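Local coordinates for protein acetyltransferase (Vibrio fischeri, PDB 3JVN) that probably transfers an acyl group to an acceptor that is not established, as a GNAT-type acetyltransferase, at residues K84-I96 with L117-V129. Residues are numbered along the deposited sequence; the frame is centred on the assembly and turned at random.
Sequences KLVMMATIDELYI and LKDYGVKEIFVEV
V86 opens the contact by laying CG1 against the aliphatic chain of K123, the two side chains meeting at about a right angle. At M87, a selenomethionine, CG lies near V122 CG1, and bends of the chain at chi2 (70°) and again at chi3 carry the terminal CE to Y120 CD2, 3.9 Å away. Its carbonyl O receives K123 N at 2.8 Å in an almost straight bond (178° at the hydrogen), which ties the loop that follows the K118-G121 turn to the strand. M88, also selenomethionine, runs extended beside E124, and its SE reaches the edge of the F126 ring, a Met-aromatic contact 5.2 Å from the centroid. From A89 onward the backbones run parallel: A89 N donates to E124 O, F126 N to A89 O and I91 N to F126 O. The methyl of A89 faces the other way from M88, packing against I125 CD1 at 3.5 Å and L117 CD1 at 3.8 Å. T90 returns to the side of the sheet that carries M88 and F126, where, with OG1 beside the backbone N (chi1 -47°), CG2 is anti to it and leans on the CG of E128. I91 continues the A89 side with both branches: CD1 meets I125 and V127, while CG2 touches V129 CG2 at 3.7 Å. Its O accepts E128 N at 2.7 Å, the last bond of the pairing. Beyond a classic beta bulge, where D92 and E93 both face T72, L94 CB rests on V129 CG1. Strands 86-96 and 124-127, joined through helix 105-118, thus exemplify the beta-alpha-beta unit, with I91 and L94 packed against that helix. Strand 67-79 pairs antiparallel along the other edge of 86-96, and F126 of the second subunit packs on M88 and E124.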
ATOM      1  N   LYS A  84      -8.298  11.371   1.810  1.00 35.49           N
ATOM      2  CA  LYS A  84      -8.944  11.003   0.571  1.00 36.30           C
ATOM      3  C   LYS A  84      -8.304   9.697   0.094  1.00 34.65           C
ATOM      4  O   LYS A  84      -7.147   9.409   0.396  1.00 33.08           O
ATOM      5  CB  LYS A  84      -8.761  12.114  -0.473  1.00 38.43           C
ATOM      6  CG  LYS A  84     -10.061  12.819  -0.869  1.00 41.72           C
ATOM      7  CD  LYS A  84     -10.476  13.911   0.122  1.00 44.54           C
ATOM      8  CE  LYS A  84     -12.004  13.977   0.291  1.00 45.38           C
ATOM      9  NZ  LYS A  84     -12.772  14.033  -1.002  1.00 44.73           N
ATOM     10  N   LEU A  85      -9.070   8.909  -0.646  1.00 33.29           N
ATOM     11  CA  LEU A  85      -8.592   7.640  -1.159  1.00 32.88           C
ATOM     12  C   LEU A  85      -7.346   7.838  -2.038  1.00 31.77           C
ATOM     13  O   LEU A  85      -7.263   8.800  -2.800  1.00 30.81           O
ATOM     14  CB  LEU A  85      -9.714   6.967  -1.956  1.00 33.44           C
ATOM     15  CG  LEU A  85     -11.114   7.106  -1.357  1.00 35.29           C
ATOM     16  CD1 LEU A  85     -11.067   6.784   0.133  1.00 40.31           C
ATOM     17  CD2 LEU A  85     -11.631   8.521  -1.566  1.00 34.09           C
ATOM     18  N   VAL A  86      -6.378   6.930  -1.910  1.00 29.36           N
ATOM     19  CA  VAL A  86      -5.138   6.979  -2.681  1.00 28.20           C
ATOM     20  C   VAL A  86      -5.241   5.895  -3.731  1.00 29.80           C
ATOM     21  O   VAL A  86      -5.548   4.751  -3.414  1.00 32.55           O
ATOM     22  CB  VAL A  86      -3.913   6.669  -1.791  1.00 27.15           C
ATOM     23  CG1 VAL A  86      -2.623   6.944  -2.552  1.00 23.80           C
ATOM     24  CG2 VAL A  86      -3.974   7.473  -0.515  1.00 25.33           C
HETATM   25  N   MSE A  87      -4.986   6.237  -4.983  1.00 30.97           N
HETATM   26  CA  MSE A  87      -5.084   5.233  -6.023  1.00 31.87           C
HETATM   27  C   MSE A  87      -3.864   4.321  -6.066  1.00 32.74           C
HETATM   28  O   MSE A  87      -2.726   4.778  -6.184  1.00 31.51           O
HETATM   29  CB  MSE A  87      -5.273   5.889  -7.389  1.00 34.40           C
HETATM   30  CG  MSE A  87      -5.326   4.885  -8.556  1.00 36.40           C
HETATM   31 SE   MSE A  87      -6.938   3.788  -8.617  1.00 40.61          SE
HETATM   32  CE  MSE A  87      -7.453   4.146 -10.445  1.00 32.92           C
HETATM   33  N   MSE A  88      -4.114   3.022  -5.967  1.00 32.38           N
HETATM   34  CA  MSE A  88      -3.047   2.036  -6.019  1.00 32.45           C
HETATM   35  C   MSE A  88      -3.522   0.875  -6.862  1.00 29.97           C
HETATM   36  O   MSE A  88      -4.672   0.842  -7.302  1.00 30.70           O
HETATM   37  CB  MSE A  88      -2.701   1.536  -4.618  1.00 37.10           C
HETATM   38  CG  MSE A  88      -2.397   2.624  -3.617  1.00 42.61           C
HETATM   39 SE   MSE A  88      -1.734   1.861  -1.978  1.00 53.76          SE
HETATM   40  CE  MSE A  88      -1.264   3.494  -1.062  1.00 48.91           C
ATOM     41  N   ALA A  89      -2.637  -0.083  -7.082  1.00 26.01           N
ATOM     42  CA  ALA A  89      -2.988  -1.239  -7.877  1.00 25.97           C
ATOM     43  C   ALA A  89      -2.209  -2.472  -7.456  1.00 25.22           C
ATOM     44  O   ALA A  89      -1.289  -2.398  -6.639  1.00 24.17           O
ATOM     45  CB  ALA A  89      -2.760  -0.957  -9.379  1.00 26.14           C
ATOM     46  N   THR A  90      -2.579  -3.607  -8.042  1.00 25.26           N
ATOM     47  CA  THR A  90      -1.934  -4.881  -7.740  1.00 25.42           C
ATOM     48  C   THR A  90      -1.780  -5.737  -9.002  1.00 24.94           C
ATOM     49  O   THR A  90      -2.723  -5.891  -9.777  1.00 24.80           O
ATOM     50  CB  THR A  90      -2.767  -5.699  -6.707  1.00 25.06           C
ATOM     51  OG1 THR A  90      -3.150  -4.850  -5.618  1.00 24.83           O
ATOM     52  CG2 THR A  90      -1.953  -6.863  -6.161  1.00 21.07           C
ATOM     53  N   ILE A  91      -0.587  -6.279  -9.204  1.00 24.13           N
ATOM     54  CA  ILE A  91      -0.335  -7.167 -10.331  1.00 26.66           C
ATOM     55  C   ILE A  91      -0.501  -8.538  -9.696  1.00 27.08           C
ATOM     56  O   ILE A  91       0.229  -8.903  -8.770  1.00 26.34           O
ATOM     57  CB  ILE A  91       1.097  -6.981 -10.908  1.00 27.25           C
ATOM     58  CG1 ILE A  91       1.178  -5.637 -11.634  1.00 30.49           C
ATOM     59  CG2 ILE A  91       1.421  -8.088 -11.890  1.00 27.97           C
ATOM     60  CD1 ILE A  91       2.567  -5.216 -12.027  1.00 34.18           C
ATOM     61  N   ASP A  92      -1.489  -9.283 -10.184  1.00 26.91           N
ATOM     62  CA  ASP A  92      -1.796 -10.587  -9.628  1.00 27.41           C
ATOM     63  C   ASP A  92      -1.043 -11.786 -10.225  1.00 27.91           C
ATOM     64  O   ASP A  92      -0.182 -12.374  -9.570  1.00 25.21           O
ATOM     65  CB  ASP A  92      -3.312 -10.805  -9.715  1.00 26.45           C
ATOM     66  CG  ASP A  92      -4.093  -9.721  -8.990  1.00 29.40           C
ATOM     67  OD1 ASP A  92      -5.016  -9.121  -9.595  1.00 26.92           O
ATOM     68  OD2 ASP A  92      -3.782  -9.473  -7.801  1.00 31.89           O
ATOM     69  N   GLU A  93      -1.369 -12.133 -11.466  1.00 29.19           N
ATOM     70  CA  GLU A  93      -0.765 -13.276 -12.139  1.00 31.52           C
ATOM     71  C   GLU A  93      -0.103 -12.969 -13.468  1.00 32.08           C
ATOM     72  O   GLU A  93      -0.432 -11.992 -14.143  1.00 32.49           O
ATOM     73  CB  GLU A  93      -1.825 -14.343 -12.373  1.00 32.78           C
ATOM     74  CG  GLU A  93      -2.489 -14.813 -11.125  1.00 34.49           C
ATOM     75  CD  GLU A  93      -3.935 -15.134 -11.361  1.00 38.22           C
ATOM     76  OE1 GLU A  93      -4.717 -14.197 -11.672  1.00 37.99           O
ATOM     77  OE2 GLU A  93      -4.285 -16.329 -11.233  1.00 40.23           O
ATOM     78  N   LEU A  94       0.815 -13.842 -13.855  1.00 31.94           N
ATOM     79  CA  LEU A  94       1.526 -13.676 -15.106  1.00 33.98           C
ATOM     80  C   LEU A  94       2.019 -15.054 -15.536  1.00 34.41           C
ATOM     81  O   LEU A  94       2.682 -15.742 -14.766  1.00 34.74           O
ATOM     82  CB  LEU A  94       2.701 -12.712 -14.903  1.00 33.86           C
ATOM     83  CG  LEU A  94       3.285 -12.016 -16.142  1.00 34.51           C
ATOM     84  CD1 LEU A  94       4.421 -11.084 -15.723  1.00 34.32           C
ATOM     85  CD2 LEU A  94       3.796 -13.053 -17.130  1.00 32.55           C
ATOM     86  N   TYR A  95       1.691 -15.463 -16.760  1.00 35.38           N
ATOM     87  CA  TYR A  95       2.117 -16.771 -17.246  1.00 36.98           C
ATOM     88  C   TYR A  95       2.620 -16.764 -18.675  1.00 38.29           C
ATOM     89  O   TYR A  95       2.080 -16.060 -19.528  1.00 39.40           O
ATOM     90  CB  TYR A  95       0.975 -17.790 -17.118  1.00 38.36           C
ATOM     91  CG  TYR A  95       1.317 -19.153 -17.690  1.00 39.57           C
ATOM     92  CD1 TYR A  95       1.000 -19.480 -19.012  1.00 39.74           C
ATOM     93  CD2 TYR A  95       1.992 -20.100 -16.924  1.00 38.84           C
ATOM     94  CE1 TYR A  95       1.348 -20.717 -19.549  1.00 40.99           C
ATOM     95  CE2 TYR A  95       2.344 -21.340 -17.456  1.00 40.46           C
ATOM     96  CZ  TYR A  95       2.020 -21.643 -18.765  1.00 41.37           C
ATOM     97  OH  TYR A  95       2.368 -22.867 -19.291  1.00 43.12           O
ATOM     98  N   ILE A  96       3.662 -17.556 -18.928  1.00 39.02           N
ATOM     99  CA  ILE A  96       4.237 -17.672 -20.265  1.00 40.37           C
ATOM    100  C   ILE A  96       4.458 -19.143 -20.597  1.00 42.51           C
ATOM    101  O   ILE A  96       4.912 -19.919 -19.758  1.00 42.91           O
ATOM    102  CB  ILE A  96       5.608 -16.951 -20.391  1.00 39.21           C
ATOM    103  CG1 ILE A  96       5.551 -15.561 -19.749  1.00 38.57           C
ATOM    104  CG2 ILE A  96       5.979 -16.814 -21.863  1.00 37.37           C
ATOM    105  CD1 ILE A  96       5.998 -15.548 -18.290  1.00 39.58           C
ATOM    106  N   LEU A 117      -1.317   1.692 -15.804  1.00 33.22           N
ATOM    107  CA  LEU A 117      -1.205   2.040 -14.400  1.00 33.12           C
ATOM    108  C   LEU A 117      -0.721   3.473 -14.239  1.00 33.88           C
ATOM    109  O   LEU A 117      -1.357   4.274 -13.559  1.00 32.84           O
ATOM    110  CB  LEU A 117      -0.232   1.087 -13.723  1.00 32.67           C
ATOM    111  CG  LEU A 117      -0.892   0.223 -12.653  1.00 34.42           C
ATOM    112  CD1 LEU A 117      -2.286  -0.226 -13.112  1.00 34.15           C
ATOM    113  CD2 LEU A 117       0.001  -0.973 -12.369  1.00 32.93           C
ATOM    114  N   LYS A 118       0.417   3.771 -14.870  1.00 34.43           N
ATOM    115  CA  LYS A 118       1.036   5.087 -14.828  1.00 33.90           C
ATOM    116  C   LYS A 118       0.093   6.193 -15.259  1.00 34.17           C
ATOM    117  O   LYS A 118      -0.018   7.225 -14.589  1.00 33.38           O
ATOM    118  CB  LYS A 118       2.271   5.136 -15.731  1.00 37.44           C
ATOM    119  CG  LYS A 118       3.604   4.904 -15.013  1.00 42.09           C
ATOM    120  CD  LYS A 118       4.023   3.434 -14.975  1.00 43.56           C
ATOM    121  CE  LYS A 118       4.657   2.988 -16.295  1.00 45.34           C
ATOM    122  NZ  LYS A 118       5.910   3.745 -16.605  1.00 47.35           N
ATOM    123  N   ASP A 119      -0.587   5.999 -16.383  1.00 33.16           N
ATOM    124  CA  ASP A 119      -1.487   7.045 -16.827  1.00 33.01           C
ATOM    125  C   ASP A 119      -2.790   7.090 -16.025  1.00 30.03           C
ATOM    126  O   ASP A 119      -3.640   7.936 -16.272  1.00 32.04           O
ATOM    127  CB  ASP A 119      -1.709   6.945 -18.349  1.00 36.55           C
ATOM    128  CG  ASP A 119      -2.382   5.672 -18.757  1.00 38.44           C
ATOM    129  OD1 ASP A 119      -2.293   5.309 -19.950  1.00 37.58           O
ATOM    130  OD2 ASP A 119      -3.009   5.042 -17.883  1.00 42.26           O
ATOM    131  N   TYR A 120      -2.930   6.188 -15.052  1.00 28.13           N
ATOM    132  CA  TYR A 120      -4.102   6.169 -14.167  1.00 26.23           C
ATOM    133  C   TYR A 120      -3.698   6.737 -12.804  1.00 28.13           C
ATOM    134  O   TYR A 120      -4.419   6.594 -11.809  1.00 28.99           O
ATOM    135  CB  TYR A 120      -4.646   4.753 -13.950  1.00 21.68           C
ATOM    136  CG  TYR A 120      -5.854   4.444 -14.793  1.00 18.74           C
ATOM    137  CD1 TYR A 120      -5.710   3.987 -16.098  1.00 16.37           C
ATOM    138  CD2 TYR A 120      -7.145   4.689 -14.312  1.00 19.57           C
ATOM    139  CE1 TYR A 120      -6.811   3.789 -16.918  1.00 16.60           C
ATOM    140  CE2 TYR A 120      -8.269   4.496 -15.118  1.00 17.45           C
ATOM    141  CZ  TYR A 120      -8.089   4.043 -16.427  1.00 17.79           C
ATOM    142  OH  TYR A 120      -9.189   3.844 -17.233  1.00 13.01           O
ATOM    143  N   GLY A 121      -2.523   7.357 -12.766  1.00 28.84           N
ATOM    144  CA  GLY A 121      -2.013   7.943 -11.541  1.00 31.02           C
ATOM    145  C   GLY A 121      -1.878   7.027 -10.334  1.00 31.45           C
ATOM    146  O   GLY A 121      -2.237   7.422  -9.225  1.00 31.62           O
ATOM    147  N   VAL A 122      -1.372   5.811 -10.521  1.00 31.99           N
ATOM    148  CA  VAL A 122      -1.218   4.918  -9.368  1.00 33.99           C
ATOM    149  C   VAL A 122      -0.020   5.325  -8.517  1.00 35.23           C
ATOM    150  O   VAL A 122       1.081   5.547  -9.027  1.00 35.53           O
ATOM    151  CB  VAL A 122      -1.055   3.434  -9.772  1.00 32.80           C
ATOM    152  CG1 VAL A 122      -2.290   2.967 -10.534  1.00 30.38           C
ATOM    153  CG2 VAL A 122       0.214   3.249 -10.587  1.00 35.53           C
ATOM    154  N   LYS A 123      -0.245   5.414  -7.212  1.00 35.51           N
ATOM    155  CA  LYS A 123       0.804   5.818  -6.291  1.00 34.83           C
ATOM    156  C   LYS A 123       1.660   4.640  -5.870  1.00 35.73           C
ATOM    157  O   LYS A 123       2.887   4.741  -5.866  1.00 37.34           O
ATOM    158  CB  LYS A 123       0.185   6.479  -5.065  1.00 35.68           C
ATOM    159  CG  LYS A 123      -0.830   7.581  -5.404  1.00 34.60           C
ATOM    160  CD  LYS A 123      -0.261   8.588  -6.390  1.00 32.62           C
ATOM    161  CE  LYS A 123      -1.222   9.740  -6.595  1.00 34.39           C
ATOM    162  NZ  LYS A 123      -0.760  10.686  -7.656  1.00 35.13           N
ATOM    163  N   GLU A 124       1.015   3.526  -5.519  1.00 35.46           N
ATOM    164  CA  GLU A 124       1.723   2.316  -5.098  1.00 34.92           C
ATOM    165  C   GLU A 124       1.324   1.078  -5.906  1.00 34.84           C
ATOM    166  O   GLU A 124       0.173   0.939  -6.310  1.00 33.97           O
ATOM    167  CB  GLU A 124       1.474   2.049  -3.609  1.00 34.39           C
ATOM    168  CG  GLU A 124       2.021   3.122  -2.671  1.00 35.82           C
ATOM    169  CD  GLU A 124       3.464   3.487  -2.976  1.00 36.56           C
ATOM    170  OE1 GLU A 124       4.270   2.552  -3.186  1.00 37.55           O
ATOM    171  OE2 GLU A 124       3.793   4.701  -2.990  1.00 34.80           O
ATOM    172  N   ILE A 125       2.290   0.185  -6.121  1.00 34.21           N
ATOM    173  CA  ILE A 125       2.067  -1.056  -6.865  1.00 35.99           C
ATOM    174  C   ILE A 125       2.588  -2.303  -6.133  1.00 35.16           C
ATOM    175  O   ILE A 125       3.776  -2.405  -5.818  1.00 32.68           O
ATOM    176  CB  ILE A 125       2.745  -1.015  -8.261  1.00 37.40           C
ATOM    177  CG1 ILE A 125       2.155   0.116  -9.095  1.00 39.76           C
ATOM    178  CG2 ILE A 125       2.560  -2.343  -8.976  1.00 34.83           C
ATOM    179  CD1 ILE A 125       0.647   0.019  -9.283  1.00 43.46           C
ATOM    180  N   PHE A 126       1.689  -3.253  -5.890  1.00 34.99           N
ATOM    181  CA  PHE A 126       2.032  -4.497  -5.203  1.00 34.81           C
ATOM    182  C   PHE A 126       2.017  -5.656  -6.186  1.00 35.14           C
ATOM    183  O   PHE A 126       0.979  -5.953  -6.770  1.00 36.03           O
ATOM    184  CB  PHE A 126       1.013  -4.777  -4.098  1.00 33.37           C
ATOM    185  CG  PHE A 126       0.897  -3.682  -3.092  1.00 32.14           C
ATOM    186  CD1 PHE A 126       1.876  -3.508  -2.124  1.00 32.14           C
ATOM    187  CD2 PHE A 126      -0.183  -2.802  -3.129  1.00 31.54           C
ATOM    188  CE1 PHE A 126       1.780  -2.473  -1.209  1.00 33.36           C
ATOM    189  CE2 PHE A 126      -0.290  -1.766  -2.219  1.00 29.51           C
ATOM    190  CZ  PHE A 126       0.693  -1.597  -1.256  1.00 31.60           C
ATOM    191  N   VAL A 127       3.165  -6.303  -6.366  1.00 35.45           N
ATOM    192  CA  VAL A 127       3.265  -7.435  -7.277  1.00 37.74           C
ATOM    193  C   VAL A 127       3.042  -8.739  -6.509  1.00 40.47           C
ATOM    194  O   VAL A 127       3.682  -8.999  -5.484  1.00 41.31           O
ATOM    195  CB  VAL A 127       4.644  -7.451  -8.006  1.00 38.80           C
ATOM    196  CG1 VAL A 127       4.731  -8.616  -8.993  1.00 35.67           C
ATOM    197  CG2 VAL A 127       4.838  -6.129  -8.762  1.00 37.33           C
ATOM    198  N   GLU A 128       2.109  -9.545  -7.002  1.00 43.05           N
ATOM    199  CA  GLU A 128       1.763 -10.816  -6.369  1.00 45.52           C
ATOM    200  C   GLU A 128       2.236 -12.008  -7.196  1.00 45.40           C
ATOM    201  O   GLU A 128       1.980 -13.150  -6.829  1.00 43.99           O
ATOM    202  CB  GLU A 128       0.242 -10.930  -6.205  1.00 47.18           C
ATOM    203  CG  GLU A 128      -0.465  -9.712  -5.643  1.00 48.55           C
ATOM    204  CD  GLU A 128      -0.190  -9.484  -4.170  1.00 50.43           C
ATOM    205  OE1 GLU A 128       0.987  -9.257  -3.821  1.00 52.47           O
ATOM    206  OE2 GLU A 128      -1.145  -9.529  -3.363  1.00 48.09           O
ATOM    207  N   VAL A 129       2.908 -11.752  -8.315  1.00 46.35           N
ATOM    208  CA  VAL A 129       3.373 -12.845  -9.170  1.00 48.90           C
ATOM    209  C   VAL A 129       4.360 -13.774  -8.444  1.00 51.81           C
ATOM    210  O   VAL A 129       4.985 -13.377  -7.461  1.00 52.12           O
ATOM    211  CB  VAL A 129       4.025 -12.299 -10.451  1.00 47.08           C
ATOM    212  CG1 VAL A 129       4.227 -13.424 -11.444  1.00 45.48           C
ATOM    213  CG2 VAL A 129       3.151 -11.203 -11.042  1.00 46.44           C
TER